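Local coordinates for rhamnose ABC transporter, periplasmic rhamnose-binding protein (Kribbella flavida, PDB 4KVF) that probably binds a sugar, most likely rhamnose, outside the membrane and hands it to an ABC transporter for uptake, at residues A[71-76]-A[93-98]; A[109-114]-A[133-138]; A[55-60]-A[126-131]; A[266-271]-A[335-340]. All blocks are in the same frame, centred on the assembly; numbering follows the deposited sequence.

Contact 1. Residues A[71-76]-A[93-98]; sequences EYKLVG and IQQQQD
Lys73 reaches from its edge strand to the amide of Gln95, just past the end of helix 85-94. Its CB lies 4.1 Å from OE1 of Gln97. With CG anti to the backbone N (chi1 173°), the chain runs out from the strand before bending at its last two torsions. There CD and CE meet the amide oxygen of Gln95, CE at 3.2 Å from OE1, and the two side chains cross at about a right angle. NZ ends about as near to OE1 of Gln95, at 3.3 Å, as to NE2, a fellow donor. The setting is the beta-alpha-beta pattern of a periplasmic binding protein lobe: helix 85-94 closes in a Schellman motif, with Gln96 at positive phi, and the chain turns toward strand 99-102. A leucine in place of Gln95 has no amide oxygen to lie beside CD and CE, and the end of Lys73 would probably be freer to turn. Nearer the start of the strand, a water bridges strand and loop by donating to Glu71 O at 3.0 Å and to Gln97 OE1. Gln97, bent at chi2, also packs on Leu92 and Ala43, and Lys73 in turn touches both of these residues.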
# COMPACT_ATOMS: atom_id res chain seq x y z
N GLU A 71 6.24 -23.93 -4.21
CA GLU A 71 7.55 -23.55 -4.73
C GLU A 71 7.53 -22.08 -5.09
O GLU A 71 6.71 -21.66 -5.89
CB GLU A 71 7.88 -24.35 -5.99
CG GLU A 71 7.96 -25.85 -5.82
CD GLU A 71 8.42 -26.54 -7.09
OE1 GLU A 71 9.10 -25.89 -7.92
OE2 GLU A 71 8.08 -27.73 -7.28
N TYR A 72 8.46 -21.30 -4.53
CA TYR A 72 8.48 -19.85 -4.74
C TYR A 72 9.46 -19.44 -5.85
O TYR A 72 10.58 -19.94 -5.91
CB TYR A 72 8.85 -19.16 -3.43
CG TYR A 72 9.22 -17.69 -3.51
CD1 TYR A 72 8.24 -16.70 -3.50
CD2 TYR A 72 10.55 -17.29 -3.55
CE1 TYR A 72 8.58 -15.36 -3.55
CE2 TYR A 72 10.90 -15.95 -3.60
CZ TYR A 72 9.91 -14.99 -3.59
OH TYR A 72 10.27 -13.67 -3.64
N LYS A 73 9.03 -18.53 -6.73
CA LYS A 73 9.91 -17.97 -7.74
C LYS A 73 9.75 -16.45 -7.79
O LYS A 73 8.64 -15.93 -7.64
CB LYS A 73 9.62 -18.59 -9.10
CG LYS A 73 10.36 -17.96 -10.26
CD LYS A 73 10.17 -18.78 -11.52
CE LYS A 73 11.41 -19.60 -11.85
NZ LYS A 73 12.42 -18.84 -12.65
N LEU A 74 10.86 -15.74 -7.97
CA LEU A 74 10.86 -14.29 -8.11
C LEU A 74 11.51 -13.94 -9.43
O LEU A 74 12.63 -14.38 -9.71
CB LEU A 74 11.64 -13.64 -6.96
CG LEU A 74 11.80 -12.11 -6.92
CD1 LEU A 74 10.44 -11.41 -6.76
CD2 LEU A 74 12.76 -11.66 -5.83
N VAL A 75 10.80 -13.17 -10.26
CA VAL A 75 11.36 -12.66 -11.50
C VAL A 75 11.03 -11.17 -11.61
O VAL A 75 10.17 -10.67 -10.90
CB VAL A 75 10.80 -13.39 -12.76
CG1 VAL A 75 11.05 -14.91 -12.69
CG2 VAL A 75 9.32 -13.10 -12.92
N GLY A 76 11.71 -10.48 -12.52
CA GLY A 76 11.37 -9.09 -12.78
C GLY A 76 12.52 -8.24 -13.30
O GLY A 76 13.69 -8.63 -13.21
N ILE A 93 4.61 -18.15 -17.91
CA ILE A 93 3.70 -19.07 -18.60
C ILE A 93 4.42 -20.30 -19.13
O ILE A 93 3.99 -21.43 -18.89
CB ILE A 93 2.95 -18.38 -19.76
CG1 ILE A 93 2.06 -17.26 -19.22
CG2 ILE A 93 2.14 -19.40 -20.56
CD1 ILE A 93 1.46 -16.36 -20.32
N GLN A 94 5.51 -20.09 -19.86
CA GLN A 94 6.27 -21.22 -20.41
C GLN A 94 6.87 -22.12 -19.31
O GLN A 94 7.06 -23.31 -19.53
CB GLN A 94 7.38 -20.75 -21.36
CG GLN A 94 6.95 -20.63 -22.82
CD GLN A 94 6.25 -21.87 -23.34
OE1 GLN A 94 5.03 -21.87 -23.54
NE2 GLN A 94 7.02 -22.94 -23.58
N GLN A 95 7.14 -21.55 -18.15
CA GLN A 95 7.67 -22.33 -17.02
C GLN A 95 6.56 -23.06 -16.25
O GLN A 95 6.83 -23.82 -15.31
CB GLN A 95 8.44 -21.42 -16.05
CG GLN A 95 9.75 -20.87 -16.60
CD GLN A 95 10.45 -19.94 -15.62
OE1 GLN A 95 9.85 -19.46 -14.66
NE2 GLN A 95 11.74 -19.68 -15.85
N GLN A 96 5.32 -22.82 -16.66
CA GLN A 96 4.15 -23.52 -16.13
C GLN A 96 3.95 -23.31 -14.63
O GLN A 96 3.75 -24.27 -13.87
CB GLN A 96 4.17 -25.00 -16.47
CG GLN A 96 4.10 -25.27 -17.95
CD GLN A 96 4.22 -26.72 -18.26
OE1 GLN A 96 4.12 -27.57 -17.36
NE2 GLN A 96 4.46 -27.04 -19.53
N GLN A 97 4.03 -22.05 -14.23
CA GLN A 97 3.65 -21.66 -12.87
C GLN A 97 2.16 -21.94 -12.68
O GLN A 97 1.40 -21.96 -13.64
CB GLN A 97 3.95 -20.17 -12.65
CG GLN A 97 5.42 -19.82 -12.81
CD GLN A 97 6.32 -20.68 -11.94
OE1 GLN A 97 6.35 -20.52 -10.72
NE2 GLN A 97 7.04 -21.62 -12.55
N ASP A 98 1.76 -22.17 -11.43
CA ASP A 98 0.35 -22.40 -11.11
C ASP A 98 -0.36 -21.09 -10.80
O ASP A 98 -1.54 -20.95 -11.07
CB ASP A 98 0.21 -23.34 -9.91
CG ASP A 98 0.59 -24.78 -10.24
OD1 ASP A 98 -0.00 -25.36 -11.18
OD2 ASP A 98 1.48 -25.34 -9.56
O HOH W 1 7.49 -21.47 -8.76

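Contact 2. Residues A[109-114]-A[133-138]; sequences AVCPSL and KTCRDA
Cys111 and Cys135 are joined by a disulfide, SG to SG 2.1 Å, whose chi3 of 96° is close to the perpendicular twist that a relaxed S-S bond prefers. Both sulfurs stand anti to their own carbonyl carbons (chi1 -79° and -48°), and the bridge brings Cys111 CB to 3.9 Å from Cys135 CB. Beside it, one turn further along the helix, Leu114 lies against the backbone of Cys135: its CB is 3.4 Å from Cys135 O, and its CD1 approaches the same oxygen. That carbonyl is buried with no polar partner in the model, so hydrocarbon is what it meets here. The disulfide covalently joins the N-terminal part of helix 111-119 to the loop between 123-127 and 138-141, two neighbouring parallel strands of the Rossmann-like alpha/beta lobe. In the helix, Leu114 N donates to Val110 O at 2.9 Å, a bond of the turn that carries Cys111 and Leu114. Leu114 is backed by Ile89 and Val124, while Ala132 touches Cys111. On the loop side, Asp137 forms a salt bridge with Arg118 of the same helix, and its other carboxylate oxygen accepts the backbone N-H of Val124.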
# COMPACT_ATOMS: atom_id res chain seq x y z
N ALA A 109 -1.67 -3.34 -20.83
CA ALA A 109 -0.59 -3.92 -21.64
C ALA A 109 -0.34 -5.39 -21.30
O ALA A 109 0.11 -6.17 -22.14
CB ALA A 109 0.70 -3.10 -21.48
N VAL A 110 -0.62 -5.75 -20.05
CA VAL A 110 -0.40 -7.09 -19.56
C VAL A 110 -1.58 -8.03 -19.83
O VAL A 110 -1.48 -9.24 -19.61
CB VAL A 110 -0.11 -7.07 -18.04
CG1 VAL A 110 1.18 -6.30 -17.78
CG2 VAL A 110 -1.27 -6.42 -17.29
N CYS A 111 -2.69 -7.47 -20.30
CA CYS A 111 -3.92 -8.27 -20.47
C CYS A 111 -3.80 -9.49 -21.38
O CYS A 111 -4.22 -10.59 -20.99
CB CYS A 111 -5.12 -7.40 -20.87
SG CYS A 111 -5.84 -6.52 -19.49
N PRO A 112 -3.26 -9.31 -22.61
CA PRO A 112 -3.19 -10.47 -23.51
C PRO A 112 -2.41 -11.64 -22.91
O PRO A 112 -2.90 -12.77 -22.94
CB PRO A 112 -2.46 -9.91 -24.73
CG PRO A 112 -2.86 -8.47 -24.76
CD PRO A 112 -2.87 -8.07 -23.30
N SER A 113 -1.24 -11.37 -22.35
CA SER A 113 -0.42 -12.44 -21.77
C SER A 113 -1.04 -13.00 -20.49
O SER A 113 -1.05 -14.21 -20.28
CB SER A 113 1.02 -11.98 -21.54
OG SER A 113 1.07 -10.91 -20.61
N LEU A 114 -1.57 -12.12 -19.62
CA LEU A 114 -2.24 -12.61 -18.42
C LEU A 114 -3.44 -13.51 -18.76
O LEU A 114 -3.66 -14.53 -18.10
CB LEU A 114 -2.67 -11.47 -17.48
CG LEU A 114 -1.52 -10.75 -16.77
CD1 LEU A 114 -2.06 -9.66 -15.86
CD2 LEU A 114 -0.65 -11.73 -15.98
N LYS A 133 -9.93 -5.33 -14.93
CA LYS A 133 -10.64 -6.31 -14.11
C LYS A 133 -10.79 -7.67 -14.79
O LYS A 133 -10.87 -8.70 -14.12
CB LYS A 133 -12.01 -5.77 -13.67
CG LYS A 133 -11.97 -4.38 -13.01
CD LYS A 133 -11.05 -4.34 -11.79
CE LYS A 133 -11.23 -3.06 -10.98
NZ LYS A 133 -10.86 -1.82 -11.72
N THR A 134 -10.81 -7.66 -16.12
CA THR A 134 -11.01 -8.88 -16.91
C THR A 134 -9.73 -9.65 -17.24
O THR A 134 -9.76 -10.55 -18.06
CB THR A 134 -11.71 -8.54 -18.24
OG1 THR A 134 -10.96 -7.53 -18.92
CG2 THR A 134 -13.13 -8.02 -17.99
N CYS A 135 -8.63 -9.29 -16.59
CA CYS A 135 -7.33 -9.88 -16.90
C CYS A 135 -6.66 -10.47 -15.66
O CYS A 135 -5.48 -10.79 -15.70
CB CYS A 135 -6.40 -8.85 -17.53
SG CYS A 135 -7.21 -7.92 -18.88
N ARG A 136 -7.39 -10.57 -14.56
CA ARG A 136 -6.87 -11.25 -13.38
C ARG A 136 -8.00 -11.84 -12.54
O ARG A 136 -9.15 -11.42 -12.64
CB ARG A 136 -6.00 -10.32 -12.53
CG ARG A 136 -6.76 -9.35 -11.62
CD ARG A 136 -7.55 -8.28 -12.35
NE ARG A 136 -8.09 -7.34 -11.38
CZ ARG A 136 -9.25 -7.46 -10.76
NH1 ARG A 136 -10.05 -8.49 -11.02
NH2 ARG A 136 -9.62 -6.55 -9.86
N ASP A 137 -7.68 -12.83 -11.72
CA ASP A 137 -8.70 -13.48 -10.89
C ASP A 137 -8.98 -12.73 -9.59
O ASP A 137 -10.11 -12.73 -9.11
CB ASP A 137 -8.30 -14.93 -10.61
CG ASP A 137 -8.13 -15.73 -11.89
OD1 ASP A 137 -9.17 -16.08 -12.50
OD2 ASP A 137 -6.98 -16.00 -12.27
N ALA A 138 -7.95 -12.09 -9.04
CA ALA A 138 -8.09 -11.31 -7.82
C ALA A 138 -7.02 -10.24 -7.73
O ALA A 138 -5.96 -10.36 -8.35
CB ALA A 138 -8.03 -12.21 -6.58

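Contact 3. Residues A[55-60]-A[126-131]; sequences DVEVGG and TFDSDA
Glu57 extends from helix 52-67 to the C-terminal end of strand 123-127 in the lobe's parallel sheet, the end where ligand sites of periplasmic binding proteins usually lie, and its carboxylate meets the ring of Phe127 and the acid of Asp128. The aromatic contact is made at the ring edge: Glu57 OE1 lies near the ring plane, 3.3 Å from Phe127 CE2, so the partly positive C-H rim faces the acid oxygen. Carboxylate and ring planes are 87° apart. Phe127 CG stands between its backbone N and carbonyl carbon (chi1 75°), a position that swings the ring toward the helix. Ile284 of helix 281-296 touches both Glu57 and Phe127. The acid pair is closer still, with Glu57 OE2 2.6 Å from Asp128 OD2 and the two carboxylate planes turned 84° from each other. Asp128 has a firmer polar partner in Gln142, whose NE2 donates to OD1, the oxygen not facing Glu57. Behind the strand end, Thr126 OG1 donates to Asp130 OD1 at 2.7 Å, from above the carboxylate plane, and Asp130 also pairs with Arg136. An alanine in place of Glu57 would probably open a gap at the Phe127 edge and leave Asp128 OD2 without its probable proton-sharing mate. Two acid oxygens this close are hard to reconcile with two full negative charges: one acid probably carries a proton and donates it to the other.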
# COMPACT_ATOMS: atom_id res chain seq x y z
N ASP A 55 11.66 -6.04 -1.69
CA ASP A 55 12.24 -7.22 -1.05
C ASP A 55 11.40 -7.73 0.12
O ASP A 55 11.17 -8.93 0.26
CB ASP A 55 13.67 -6.94 -0.59
CG ASP A 55 14.66 -6.88 -1.74
OD1 ASP A 55 14.26 -7.16 -2.90
OD2 ASP A 55 15.84 -6.57 -1.48
N VAL A 56 10.93 -6.81 0.96
CA VAL A 56 10.09 -7.16 2.10
C VAL A 56 8.76 -7.70 1.61
O VAL A 56 8.20 -8.65 2.17
CB VAL A 56 9.83 -5.95 3.03
CG1 VAL A 56 8.91 -6.34 4.18
CG2 VAL A 56 11.15 -5.39 3.56
N GLU A 57 8.27 -7.09 0.53
CA GLU A 57 6.98 -7.44 -0.07
C GLU A 57 6.97 -8.87 -0.60
O GLU A 57 6.14 -9.69 -0.18
CB GLU A 57 6.68 -6.46 -1.20
CG GLU A 57 5.34 -6.63 -1.87
CD GLU A 57 4.95 -5.37 -2.63
OE1 GLU A 57 5.67 -4.99 -3.57
OE2 GLU A 57 3.92 -4.76 -2.26
N VAL A 58 7.88 -9.19 -1.51
CA VAL A 58 7.90 -10.53 -2.07
C VAL A 58 8.40 -11.56 -1.06
O VAL A 58 8.11 -12.75 -1.18
CB VAL A 58 8.71 -10.62 -3.38
CG1 VAL A 58 8.04 -9.78 -4.46
CG2 VAL A 58 10.16 -10.18 -3.15
N GLY A 59 9.15 -11.09 -0.07
CA GLY A 59 9.67 -11.93 1.00
C GLY A 59 8.54 -12.51 1.83
O GLY A 59 8.65 -13.60 2.38
N GLY A 60 7.46 -11.75 1.94
CA GLY A 60 6.27 -12.21 2.62
C GLY A 60 5.62 -13.33 1.83
O GLY A 60 5.08 -14.27 2.40
N THR A 126 -3.19 -9.93 -8.98
CA THR A 126 -2.43 -8.69 -9.02
C THR A 126 -2.24 -8.17 -7.60
O THR A 126 -2.94 -8.56 -6.67
CB THR A 126 -3.15 -7.64 -9.88
OG1 THR A 126 -4.52 -7.58 -9.48
CG2 THR A 126 -3.11 -8.05 -11.34
N PHE A 127 -1.25 -7.30 -7.44
CA PHE A 127 -1.01 -6.68 -6.14
C PHE A 127 -0.40 -5.31 -6.32
O PHE A 127 0.24 -5.05 -7.33
CB PHE A 127 -0.15 -7.57 -5.23
CG PHE A 127 1.32 -7.60 -5.59
CD1 PHE A 127 1.76 -8.40 -6.62
CD2 PHE A 127 2.24 -6.86 -4.88
CE1 PHE A 127 3.12 -8.46 -6.95
CE2 PHE A 127 3.60 -6.90 -5.20
CZ PHE A 127 4.03 -7.71 -6.24
N ASP A 128 -0.63 -4.44 -5.35
CA ASP A 128 -0.11 -3.07 -5.37
C ASP A 128 -0.81 -2.22 -6.43
O ASP A 128 -1.51 -1.27 -6.10
CB ASP A 128 1.41 -3.05 -5.56
CG ASP A 128 2.12 -2.25 -4.49
OD1 ASP A 128 1.84 -1.04 -4.38
OD2 ASP A 128 2.96 -2.83 -3.77
N SER A 129 -0.61 -2.56 -7.69
CA SER A 129 -1.28 -1.89 -8.80
C SER A 129 -2.02 -2.94 -9.61
O SER A 129 -1.46 -3.98 -9.97
CB SER A 129 -0.28 -1.15 -9.67
OG SER A 129 0.33 -0.10 -8.94
N ASP A 130 -3.28 -2.65 -9.91
CA ASP A 130 -4.16 -3.65 -10.51
C ASP A 130 -4.10 -3.63 -12.03
O ASP A 130 -3.70 -2.63 -12.64
CB ASP A 130 -5.59 -3.37 -10.02
CG ASP A 130 -6.52 -4.55 -10.22
OD1 ASP A 130 -6.04 -5.64 -10.62
OD2 ASP A 130 -7.71 -4.37 -9.94
N ALA A 131 -4.50 -4.75 -12.64
CA ALA A 131 -4.69 -4.81 -14.10
C ALA A 131 -6.17 -4.59 -14.38
O ALA A 131 -6.97 -4.49 -13.44
CB ALA A 131 -4.23 -6.16 -14.64

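Contact 4. Residues A[266-271]-A[335-340]; sequences QYVKDG and ANIDQF
The end of helix 261-269 and the C-terminal tail following strand 330-332 meet in a small apolar contact with a charged pair beside it. The helix closes in a Schellman motif at Gly271, where a CB would run into the preceding carbonyl oxygen; Gly271 N bonds back to Val268 O at 3.2 Å. Val268 and Ile337 meet end to end through their methyl groups, CG2 of the valine 3.6 Å from CD1 of the isoleucine. Ile337 CG1 is anti to the backbone N (chi1 -169°), which sends the CG1 branch toward the helix, while its CG2 branch meets Val268 CG1 more loosely at 4.2 Å. Alongside, Lys269 bends at its last torsion and crosses Asp338 at about a right angle. Its NZ forms a salt bridge with Asp338 OD2 at 3.3 Å, a weak hydrogen bond, and its CE rests 3.4 Å from OD1. Both side chains are exposed, so solvent probably screens this pair. The firmer partner of Asp338 is Arg265, which forms a salt bridge with OD1 and also donates to the carbonyls of Ile337 and Phe340. Arg265 therefore links the same helix to three residues of the tail. Phe276 of strand 276-278 touches both Val268 and Ile337, while on another side of the helix Tyr267 packs against helix 234-245.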
# COMPACT_ATOMS: atom_id res chain seq x y z
N GLN A 266 13.89 7.72 13.16
CA GLN A 266 14.60 8.76 13.92
C GLN A 266 13.68 9.89 14.37
O GLN A 266 13.92 10.51 15.41
CB GLN A 266 15.80 9.31 13.16
CG GLN A 266 15.46 10.07 11.90
CD GLN A 266 16.53 11.06 11.50
OE1 GLN A 266 17.11 11.75 12.35
NE2 GLN A 266 16.81 11.14 10.20
N TYR A 267 12.63 10.15 13.60
CA TYR A 267 11.69 11.22 13.93
C TYR A 267 10.63 10.76 14.94
O TYR A 267 10.07 11.57 15.69
CB TYR A 267 11.07 11.81 12.65
CG TYR A 267 12.13 12.36 11.73
CD1 TYR A 267 12.91 13.44 12.11
CD2 TYR A 267 12.39 11.77 10.49
CE1 TYR A 267 13.90 13.93 11.30
CE2 TYR A 267 13.39 12.27 9.66
CZ TYR A 267 14.14 13.35 10.08
OH TYR A 267 15.13 13.86 9.29
N VAL A 268 10.36 9.46 14.95
CA VAL A 268 9.49 8.89 15.96
C VAL A 268 10.21 8.81 17.30
O VAL A 268 9.69 9.24 18.34
CB VAL A 268 8.98 7.50 15.52
CG1 VAL A 268 8.27 6.80 16.66
CG2 VAL A 268 8.07 7.63 14.32
N LYS A 269 11.44 8.30 17.27
CA LYS A 269 12.24 8.17 18.49
C LYS A 269 12.62 9.52 19.11
O LYS A 269 12.86 9.59 20.32
CB LYS A 269 13.48 7.30 18.23
CG LYS A 269 13.14 5.85 17.86
CD LYS A 269 14.38 4.97 17.76
CE LYS A 269 14.01 3.48 17.70
NZ LYS A 269 13.13 3.04 18.82
N ASP A 270 12.67 10.58 18.31
CA ASP A 270 13.02 11.90 18.87
C ASP A 270 11.81 12.75 19.26
O ASP A 270 11.96 13.86 19.76
CB ASP A 270 14.06 12.66 18.01
CG ASP A 270 13.46 13.34 16.77
OD1 ASP A 270 12.24 13.23 16.52
OD2 ASP A 270 14.23 14.01 16.04
N GLY A 271 10.61 12.21 19.04
CA GLY A 271 9.39 12.87 19.48
C GLY A 271 8.74 13.84 18.50
O GLY A 271 7.75 14.50 18.84
N ALA A 335 5.60 2.71 20.06
CA ALA A 335 5.26 1.43 20.67
C ALA A 335 5.50 0.24 19.75
O ALA A 335 5.76 -0.87 20.22
CB ALA A 335 3.81 1.44 21.16
N ASN A 336 5.42 0.47 18.44
CA ASN A 336 5.57 -0.62 17.48
C ASN A 336 6.53 -0.37 16.30
O ASN A 336 6.59 -1.18 15.38
CB ASN A 336 4.20 -1.07 16.94
CG ASN A 336 3.62 -0.09 15.92
OD1 ASN A 336 4.06 1.05 15.82
ND2 ASN A 336 2.62 -0.55 15.16
N ILE A 337 7.29 0.72 16.34
CA ILE A 337 8.11 1.09 15.17
C ILE A 337 9.30 0.17 14.87
O ILE A 337 9.68 -0.00 13.71
CB ILE A 337 8.55 2.59 15.21
CG1 ILE A 337 9.15 3.01 13.86
CG2 ILE A 337 9.53 2.84 16.35
CD1 ILE A 337 8.47 4.21 13.23
N ASP A 338 9.89 -0.44 15.90
CA ASP A 338 11.00 -1.37 15.66
C ASP A 338 10.53 -2.75 15.20
O ASP A 338 11.35 -3.60 14.82
CB ASP A 338 11.90 -1.51 16.90
CG ASP A 338 12.76 -0.28 17.15
OD1 ASP A 338 12.82 0.62 16.27
OD2 ASP A 338 13.41 -0.22 18.22
N GLN A 339 9.22 -2.98 15.24
CA GLN A 339 8.64 -4.26 14.81
C GLN A 339 8.70 -4.37 13.29
O GLN A 339 8.52 -5.45 12.73
CB GLN A 339 7.19 -4.39 15.28
CG GLN A 339 6.99 -4.31 16.79
CD GLN A 339 5.53 -4.44 17.21
OE1 GLN A 339 4.66 -4.76 16.40
NE2 GLN A 339 5.26 -4.19 18.49
N PHE A 340 8.95 -3.25 12.63
CA PHE A 340 8.99 -3.20 11.17
C PHE A 340 10.36 -2.73 10.68
O PHE A 340 10.95 -1.83 11.27
CB PHE A 340 7.90 -2.27 10.63
CG PHE A 340 6.53 -2.53 11.23
CD1 PHE A 340 6.16 -1.95 12.43
CD2 PHE A 340 5.63 -3.37 10.59
CE1 PHE A 340 4.92 -2.19 12.99
CE2 PHE A 340 4.37 -3.61 11.14
CZ PHE A 340 4.02 -3.02 12.35

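Overall arrangement
Contacts 1, 2 and 3 belong to one lobe, built round the six-stranded parallel sheet, and their centres lie 15 to 16 Å from one another. Contact 1 includes strand 71-74, one of the two outermost strands, and is nested within the chain loop that contact 3 closes; contact 2 follows contact 1 and interleaves with contact 3. Direct touches connect them: Ile93 packs on Ser113 between contacts 1 and 2, and Val58 meets Tyr72 and Leu74 between contacts 1 and 3. Contact 4 comes last, its centre 25 Å from that of contact 3 and 37 to 39 Å from the others. The arrangement fits the two-lobed architecture of periplasmic binding proteins, in which ligand typically binds between the lobes.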